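Local coordinates for protein gamma-hexachlorocyclohexane dehydrochlorinase (Sphingomonas paucimobilis, PDB 3A76) that catalyses two successive 1,2-anti dehydrochlorinations that convert the pollutant lindane, gamma-hexachlorocyclohexane, to a tetrachlorocyclohexadiene by way of gamma-pentachlorocyclohexene, at residues Arg47-Leu52 with Gly75-Ala80; Thr63-Gly68 with Asn150-Tyr155; Gly112-Leu117 with Ala131-Glu136. All blocks are in the same frame, centred on the assembly; numbering follows the deposited sequence.

Overall arrangement
The three contacts lie on the helical side, near one edge and in the middle of one alpha-plus-beta barrel. Interaction 1 joins helix 49-53 to helix 72-87 through leucine methyls that meet alanine side chains and backbone carbonyls, with no polar bond between the segments. It is mostly buried, with Glu-49 at its exposed margin. Interactions 2 and 3 share one mixed sheet, centres about 9 Å apart, and are held by backbone hydrogen bonds. Interaction 2 is parallel, partly buried and beside a spermidine; interaction 3 is antiparallel and buried. Neighbouring strands 125-140 and 143-158 connect them. Leu-79 links interactions 1 and 2 by packing on Ile-64 and Ile-67. Interactions 1 and 3 do not touch.

Interaction 1 of 3, residues Arg47-Leu52 with Gly75-Ala80; sequences RQEGRL and GALDLA
Glu-49 and Leu-52 of the short helix 49-53 carry this side of the contact, and Leu-77, Ala-76 and Ala-80 of helix 72-87 receive them. The helix starts after Gln-48, which holds the N-cap position. The backbone O of Gln-48 accepts the N-H of Leu-52, closing the first turn. Glu-49 comes next and is exposed. Its carbonyl O lies 3.4 Å from Leu-77 CD1, a methyl-to-oxygen contact and not a hydrogen bond. Leu-77 CD1 is also 4.1 Å from Glu-49 CB. Leu-77 CG stands anti to its own carbonyl carbon, and a chi2 of -10°, far from a staggered value, places CD1 against the shorter helix. The carboxylate of Glu-49 takes no part in this apolar contact. It is extended beyond CG, and its OE2 is hydrogen-bonded to Asn-81 ND2, one turn further along helix 72-87. Two helices thus meet on the helical side of a SnoaL-like alpha-plus-beta barrel, whose curved sheet lies beyond Ala-76 and Leu-79, both resting on Trp-62. Leu-52 then fills the buried part of the interface. Its chi1 of -174° turns the branched end to helix 72-87, and chi2 of 69° sets CD2 against it. That one methyl meets three residues. Leu-52 CD2 lies 3.5 Å from Ala-80 CB, closer than usual for two carbons, and 3.8 Å from Leu-77 CD1. CD2 of Leu-52 is also 3.6 Å from Ala-76 O and 4.1 Å from Ala-76 CB. Ala-76 and Ala-80 are one turn apart, and their small side chains let Leu-52 come close to the helix backbone. The O of Ala-76 already accepts the N-H of Ala-80, so the methyl lies beside a helical hydrogen bond. Leu-52 also packs on Ala-43 of helix 22-45.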
# COMPACT_ATOMS: atom_id res chain seq x y z
N ARG B 47 0.15 -5.77 -17.98
CA ARG B 47 0.08 -5.54 -19.44
C ARG B 47 -1.25 -5.92 -20.02
O ARG B 47 -1.34 -6.69 -20.97
CB ARG B 47 1.28 -6.15 -20.18
CG ARG B 47 2.57 -5.62 -19.61
CD ARG B 47 3.79 -5.89 -20.45
NE ARG B 47 4.96 -5.35 -19.77
CZ ARG B 47 6.13 -5.12 -20.37
NH1 ARG B 47 7.15 -4.62 -19.69
NH2 ARG B 47 6.27 -5.40 -21.66
N GLN B 48 -2.29 -5.36 -19.41
CA GLN B 48 -3.67 -5.67 -19.71
C GLN B 48 -4.30 -4.48 -20.41
O GLN B 48 -4.66 -3.48 -19.77
CB GLN B 48 -4.42 -6.08 -18.44
CG GLN B 48 -3.87 -7.37 -17.85
CD GLN B 48 -4.48 -7.80 -16.53
OE1 GLN B 48 -4.22 -8.90 -16.06
NE2 GLN B 48 -5.29 -6.94 -15.92
N GLU B 49 -4.41 -4.61 -21.73
CA GLU B 49 -4.84 -3.53 -22.60
C GLU B 49 -6.28 -3.15 -22.37
O GLU B 49 -6.60 -1.96 -22.36
CB GLU B 49 -4.64 -3.91 -24.06
CG GLU B 49 -3.21 -3.81 -24.53
CD GLU B 49 -3.12 -3.68 -26.04
OE1 GLU B 49 -3.99 -4.25 -26.74
OE2 GLU B 49 -2.17 -3.01 -26.52
N GLY B 50 -7.12 -4.15 -22.17
CA GLY B 50 -8.54 -3.95 -21.91
C GLY B 50 -8.86 -3.30 -20.58
O GLY B 50 -9.84 -2.56 -20.47
N ARG B 51 -8.07 -3.60 -19.55
CA ARG B 51 -8.27 -2.93 -18.26
C ARG B 51 -7.72 -1.51 -18.32
O ARG B 51 -8.33 -0.58 -17.80
CB ARG B 51 -7.72 -3.77 -17.08
CG ARG B 51 -7.28 -2.97 -15.86
CD ARG B 51 -7.47 -3.67 -14.51
NE ARG B 51 -7.32 -5.13 -14.50
CZ ARG B 51 -7.89 -5.93 -13.59
NH1 ARG B 51 -7.73 -7.25 -13.67
NH2 ARG B 51 -8.62 -5.40 -12.61
N LEU B 52 -6.59 -1.33 -19.00
CA LEU B 52 -5.98 -0.01 -19.13
C LEU B 52 -6.93 0.99 -19.78
O LEU B 52 -7.10 2.10 -19.27
CB LEU B 52 -4.66 -0.05 -19.90
CG LEU B 52 -3.90 1.28 -19.93
CD1 LEU B 52 -3.34 1.67 -18.54
CD2 LEU B 52 -2.81 1.26 -20.97
N GLY B 75 -5.04 7.05 -26.23
CA GLY B 75 -3.83 7.71 -25.76
C GLY B 75 -3.10 6.87 -24.72
O GLY B 75 -1.87 6.74 -24.77
N ALA B 76 -3.87 6.31 -23.79
CA ALA B 76 -3.37 5.36 -22.77
C ALA B 76 -2.69 4.14 -23.41
O ALA B 76 -1.53 3.83 -23.08
CB ALA B 76 -4.53 4.93 -21.85
N LEU B 77 -3.37 3.48 -24.35
CA LEU B 77 -2.80 2.35 -25.10
C LEU B 77 -1.57 2.74 -25.91
O LEU B 77 -0.63 1.97 -26.05
CB LEU B 77 -3.84 1.70 -26.02
CG LEU B 77 -4.88 0.69 -25.55
CD1 LEU B 77 -4.64 0.20 -24.12
CD2 LEU B 77 -6.25 1.28 -25.67
N ASP B 78 -1.60 3.95 -26.44
CA ASP B 78 -0.49 4.52 -27.18
C ASP B 78 0.77 4.64 -26.28
O ASP B 78 1.85 4.15 -26.64
CB ASP B 78 -0.98 5.86 -27.77
CG ASP B 78 0.10 6.65 -28.50
OD1 ASP B 78 -0.23 7.80 -28.84
OD2 ASP B 78 1.24 6.17 -28.72
N LEU B 79 0.62 5.26 -25.11
CA LEU B 79 1.69 5.35 -24.11
C LEU B 79 2.19 3.96 -23.63
O LEU B 79 3.39 3.68 -23.67
CB LEU B 79 1.22 6.22 -22.93
CG LEU B 79 2.04 6.42 -21.64
CD1 LEU B 79 3.42 6.90 -21.95
CD2 LEU B 79 1.34 7.42 -20.73
N ALA B 80 1.27 3.10 -23.19
CA ALA B 80 1.61 1.74 -22.78
C ALA B 80 2.42 1.00 -23.84
O ALA B 80 3.58 0.67 -23.60
CB ALA B 80 0.35 0.98 -22.44

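Interaction 2 of 3, residues Thr63-Gly68 with Asn150-Tyr155; sequences TIEGIG and NACTNY. With SPD (spermidine), chain F.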
# COMPACT_ATOMS: atom_id res chain seq x y z
N THR B 63 -0.90 12.50 -18.02
CA THR B 63 0.41 13.10 -18.16
C THR B 63 1.40 12.39 -17.24
O THR B 63 1.09 12.07 -16.09
CB THR B 63 0.38 14.61 -17.82
OG1 THR B 63 -0.55 15.28 -18.68
CG2 THR B 63 1.75 15.22 -17.98
N ILE B 64 2.59 12.14 -17.77
CA ILE B 64 3.72 11.74 -16.97
C ILE B 64 4.83 12.75 -17.27
O ILE B 64 5.30 12.86 -18.41
CB ILE B 64 4.16 10.27 -17.28
CG1 ILE B 64 3.06 9.28 -16.87
CG2 ILE B 64 5.48 9.96 -16.58
CD1 ILE B 64 3.27 7.80 -17.36
N GLU B 65 5.21 13.51 -16.25
CA GLU B 65 6.28 14.49 -16.40
C GLU B 65 7.54 13.83 -16.94
O GLU B 65 7.96 12.79 -16.43
CB GLU B 65 6.56 15.20 -15.08
CG GLU B 65 5.59 16.30 -14.76
CD GLU B 65 5.71 16.79 -13.32
OE1 GLU B 65 4.69 16.71 -12.61
OE2 GLU B 65 6.80 17.24 -12.91
N GLY B 66 8.13 14.43 -17.97
CA GLY B 66 9.32 13.88 -18.60
C GLY B 66 9.01 12.85 -19.67
O GLY B 66 9.92 12.35 -20.33
N ILE B 67 7.73 12.52 -19.82
CA ILE B 67 7.27 11.51 -20.79
C ILE B 67 6.23 12.06 -21.77
O ILE B 67 6.28 11.77 -22.97
CB ILE B 67 6.67 10.25 -20.07
CG1 ILE B 67 7.77 9.47 -19.33
CG2 ILE B 67 5.88 9.35 -21.04
CD1 ILE B 67 8.98 9.14 -20.15
N GLY B 68 5.29 12.85 -21.27
CA GLY B 68 4.32 13.48 -22.13
C GLY B 68 2.91 13.33 -21.66
O GLY B 68 2.66 12.74 -20.61
N ASN B 150 -1.96 13.39 -13.27
CA ASN B 150 -0.56 13.79 -13.39
C ASN B 150 0.32 12.89 -12.51
O ASN B 150 0.02 12.64 -11.34
CB ASN B 150 -0.36 15.29 -13.07
CG ASN B 150 1.07 15.75 -13.24
OD1 ASN B 150 1.88 15.66 -12.31
ND2 ASN B 150 1.40 16.26 -14.42
N ALA B 151 1.40 12.40 -13.11
CA ALA B 151 2.35 11.57 -12.41
C ALA B 151 3.64 12.35 -12.37
O ALA B 151 4.18 12.73 -13.40
CB ALA B 151 2.55 10.27 -13.14
N CYS B 152 4.12 12.59 -11.16
CA CYS B 152 5.31 13.36 -10.93
C CYS B 152 6.28 12.47 -10.17
O CYS B 152 5.94 11.98 -9.10
CB CYS B 152 4.96 14.61 -10.11
SG CYS B 152 6.38 15.58 -9.56
N THR B 153 7.47 12.26 -10.72
CA THR B 153 8.43 11.37 -10.07
C THR B 153 9.46 12.13 -9.23
O THR B 153 10.21 12.97 -9.73
CB THR B 153 9.08 10.30 -11.01
OG1 THR B 153 10.29 10.80 -11.58
CG2 THR B 153 8.14 9.88 -12.11
N ASN B 154 9.46 11.80 -7.94
CA ASN B 154 10.38 12.41 -6.99
C ASN B 154 11.73 11.68 -6.85
O ASN B 154 12.78 12.31 -6.84
CB ASN B 154 9.64 12.62 -5.66
CG ASN B 154 8.46 13.59 -5.83
OD1 ASN B 154 8.61 14.64 -6.46
ND2 ASN B 154 7.30 13.24 -5.29
N TYR B 155 11.69 10.35 -6.79
CA TYR B 155 12.90 9.53 -6.84
C TYR B 155 12.95 8.71 -8.11
O TYR B 155 11.93 8.18 -8.55
CB TYR B 155 13.01 8.59 -5.64
CG TYR B 155 13.19 9.27 -4.29
CD1 TYR B 155 13.83 10.51 -4.18
CD2 TYR B 155 12.74 8.65 -3.13
CE1 TYR B 155 14.00 11.12 -2.93
CE2 TYR B 155 12.91 9.24 -1.89
CZ TYR B 155 13.53 10.47 -1.79
OH TYR B 155 13.68 11.03 -0.55
N1 SPD F . 4.86 6.42 -13.04
C2 SPD F . 5.16 5.70 -14.28
C3 SPD F . 6.65 5.74 -14.63
C4 SPD F . 7.21 7.16 -14.67
C5 SPD F . 8.54 7.23 -15.43
N6 SPD F . 9.19 8.53 -15.30
C7 SPD F . 10.39 8.86 -16.07
C8 SPD F . 10.83 10.31 -15.86
C9 SPD F . 12.25 10.56 -16.37
N10 SPD F . 12.43 11.97 -16.68
O HOH W 1 9.09 14.73 -12.53
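Ile-64 O is gripped by two backbone N-H groups, those of Ile-67 at 2.8 Å and Gly-68 at 2.9 Å. Both residues face Ile-64, which makes a classic beta bulge in the tight turn that leaves strand 60-64. Gly-66 has positive phi in this turn, a backbone shape that calls for glycine. On its other side, strand 60-64 pairs in parallel with strand 143-158 of the SnoaL-like barrel sheet. Two hydrogen bonds join residues 63-65 to Ala-151, and the Thr-63 backbone also bonds to Arg-149 just before. Ala-151 N donates to Thr-63 O, with the donor tilted 27° from the carbonyl plane. Ala-151 O accepts Glu-65 N at 3.1 Å, nearly along the C=O axis. Ala-151 is therefore held by both its N and its O.

The two faces differ. On one, Ile-64 CG1 lies 3.9 Å from Ala-151 CB. Both residues are buried, and Ile-64 also packs on Leu-79 of helix 72-87. On the other face, Thr-63 CG2 comes beside the Asn-150 amide, while Thr-63 OG1 is hydrogen-bonded to Thr-69. The extended Glu-65 side chain leans over strand 143-158, with OE1 3.3 Å from Cys-152 CB. A water bridges weakly from Glu-65 OE2 to Thr-153 N.

Ile-64, Glu-65 and Thr-153 line the spermidine site together with His-93, the inferred proton acceptor. The polyamine passes close to all three. Ile-64 CG1 is anti to the carbonyl carbon (chi1 -65°), which leaves CG2 anti to the backbone N, 3.8 Å from spermidine C4. Thr-153 CG2 is 3.6 Å from spermidine N6.

Interaction 3 of 3, residues Gly112-Leu117 with Ala131-Glu136; sequences GDVLLL and AVFTDE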
# COMPACT_ATOMS: atom_id res chain seq x y z
N GLY B 112 -2.20 10.45 -4.47
CA GLY B 112 -1.75 9.11 -4.15
C GLY B 112 -0.26 9.03 -4.30
O GLY B 112 0.36 9.84 -4.98
N ASP B 113 0.33 8.04 -3.64
CA ASP B 113 1.76 7.83 -3.74
C ASP B 113 2.04 6.46 -4.36
O ASP B 113 1.28 5.53 -4.17
CB ASP B 113 2.40 7.95 -2.36
CG ASP B 113 2.29 9.36 -1.80
OD1 ASP B 113 2.91 10.29 -2.39
OD2 ASP B 113 1.58 9.51 -0.78
N VAL B 114 3.10 6.34 -5.14
CA VAL B 114 3.40 5.04 -5.72
C VAL B 114 4.85 4.71 -5.54
O VAL B 114 5.71 5.58 -5.66
CB VAL B 114 2.99 4.92 -7.24
CG1 VAL B 114 3.84 5.84 -8.14
CG2 VAL B 114 3.05 3.45 -7.73
N LEU B 115 5.11 3.45 -5.23
CA LEU B 115 6.45 2.90 -5.28
C LEU B 115 6.51 1.92 -6.44
O LEU B 115 5.74 0.93 -6.49
CB LEU B 115 6.78 2.23 -3.95
CG LEU B 115 8.19 1.86 -3.48
CD1 LEU B 115 8.37 0.36 -3.46
CD2 LEU B 115 9.33 2.61 -4.19
N LEU B 116 7.42 2.21 -7.38
CA LEU B 116 7.64 1.38 -8.55
C LEU B 116 9.01 0.72 -8.51
O LEU B 116 10.04 1.40 -8.40
CB LEU B 116 7.52 2.20 -9.85
CG LEU B 116 7.83 1.53 -11.22
CD1 LEU B 116 7.13 2.22 -12.35
CD2 LEU B 116 9.34 1.49 -11.54
N LEU B 117 9.01 -0.61 -8.64
CA LEU B 117 10.23 -1.40 -8.86
C LEU B 117 10.16 -2.05 -10.23
O LEU B 117 9.14 -2.63 -10.59
CB LEU B 117 10.34 -2.49 -7.80
CG LEU B 117 10.25 -2.08 -6.34
CD1 LEU B 117 10.22 -3.31 -5.44
CD2 LEU B 117 11.40 -1.16 -6.01
N ALA B 131 6.81 8.17 -6.95
CA ALA B 131 6.05 9.17 -7.69
C ALA B 131 4.77 9.56 -6.98
O ALA B 131 4.22 8.81 -6.20
CB ALA B 131 5.77 8.70 -9.14
N VAL B 132 4.31 10.78 -7.27
CA VAL B 132 3.05 11.28 -6.76
C VAL B 132 2.04 11.35 -7.91
O VAL B 132 2.37 11.80 -9.03
CB VAL B 132 3.25 12.67 -6.08
CG1 VAL B 132 1.90 13.38 -5.79
CG2 VAL B 132 4.04 12.50 -4.80
N PHE B 133 0.83 10.88 -7.63
CA PHE B 133 -0.30 11.03 -8.55
C PHE B 133 -1.21 12.19 -8.11
O PHE B 133 -1.60 12.27 -6.94
CB PHE B 133 -1.11 9.73 -8.63
CG PHE B 133 -0.33 8.55 -9.15
CD1 PHE B 133 -0.40 7.31 -8.52
CD2 PHE B 133 0.47 8.66 -10.29
CE1 PHE B 133 0.30 6.21 -9.01
CE2 PHE B 133 1.19 7.56 -10.78
CZ PHE B 133 1.10 6.34 -10.15
N THR B 134 -1.52 13.09 -9.04
CA THR B 134 -2.50 14.14 -8.83
C THR B 134 -3.59 13.83 -9.84
O THR B 134 -3.36 13.85 -11.05
CB THR B 134 -1.92 15.56 -9.06
OG1 THR B 134 -0.64 15.66 -8.42
CG2 THR B 134 -2.86 16.66 -8.50
N ASP B 135 -4.77 13.48 -9.33
CA ASP B 135 -5.81 12.92 -10.15
C ASP B 135 -7.11 13.70 -10.04
O ASP B 135 -7.38 14.35 -9.02
CB ASP B 135 -6.09 11.46 -9.73
CG ASP B 135 -4.90 10.53 -9.95
OD1 ASP B 135 -4.80 9.53 -9.20
OD2 ASP B 135 -4.10 10.78 -10.86
N GLU B 136 -7.91 13.60 -11.10
CA GLU B 136 -9.29 14.04 -11.09
C GLU B 136 -10.11 12.90 -11.61
O GLU B 136 -9.73 12.26 -12.59
CB GLU B 136 -9.48 15.24 -12.01
CG GLU B 136 -8.82 16.53 -11.57
CD GLU B 136 -9.02 17.62 -12.60
OE1 GLU B 136 -8.17 18.52 -12.69
OE2 GLU B 136 -10.02 17.55 -13.36
O HOH W 2 5.37 8.88 -3.68
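Four backbone hydrogen bonds tie Gly-112 and Val-114 to Phe-133 and Ala-131. Each of the two antiparallel hydrogen-bonded pairs supplies two. The Phe-133 N to Gly-112 O bond is 2.9 Å long and nearly straight (169°). Asp-113 and Val-132 form the non-hydrogen-bonded pair between them.

The main apolar contacts lie on the face of Val-114, Ala-131 and Phe-133. Val-114 CG1 sits between its own backbone N and carbonyl carbon (chi1 66°), and the branch meets both partners. Val-114 CG1 is 3.6 Å from Ala-131 CB and 3.4 Å from Phe-133 CZ, approaching the ring obliquely. On the opposite face Asp-113 and Val-132 run side by side, with Asp-113 OD1 3.5 Å from Val-132 CG2.

Polar contacts complete the pairing. A water donates to Asp-113 OD1 and to Ala-131 O, at 2.8 Å from the latter. OD1 also forms a salt bridge with Lys-46 of the third subunit.

These strands make a hairpin in the middle of the barrel sheet. Arg-149 makes a cation-pi contact with Phe-133. Val-114 packs on His-93 of strand 88-102, and Phe-133 touches Ala-151 of strand 143-158 and Leu-41 of helix 22-45.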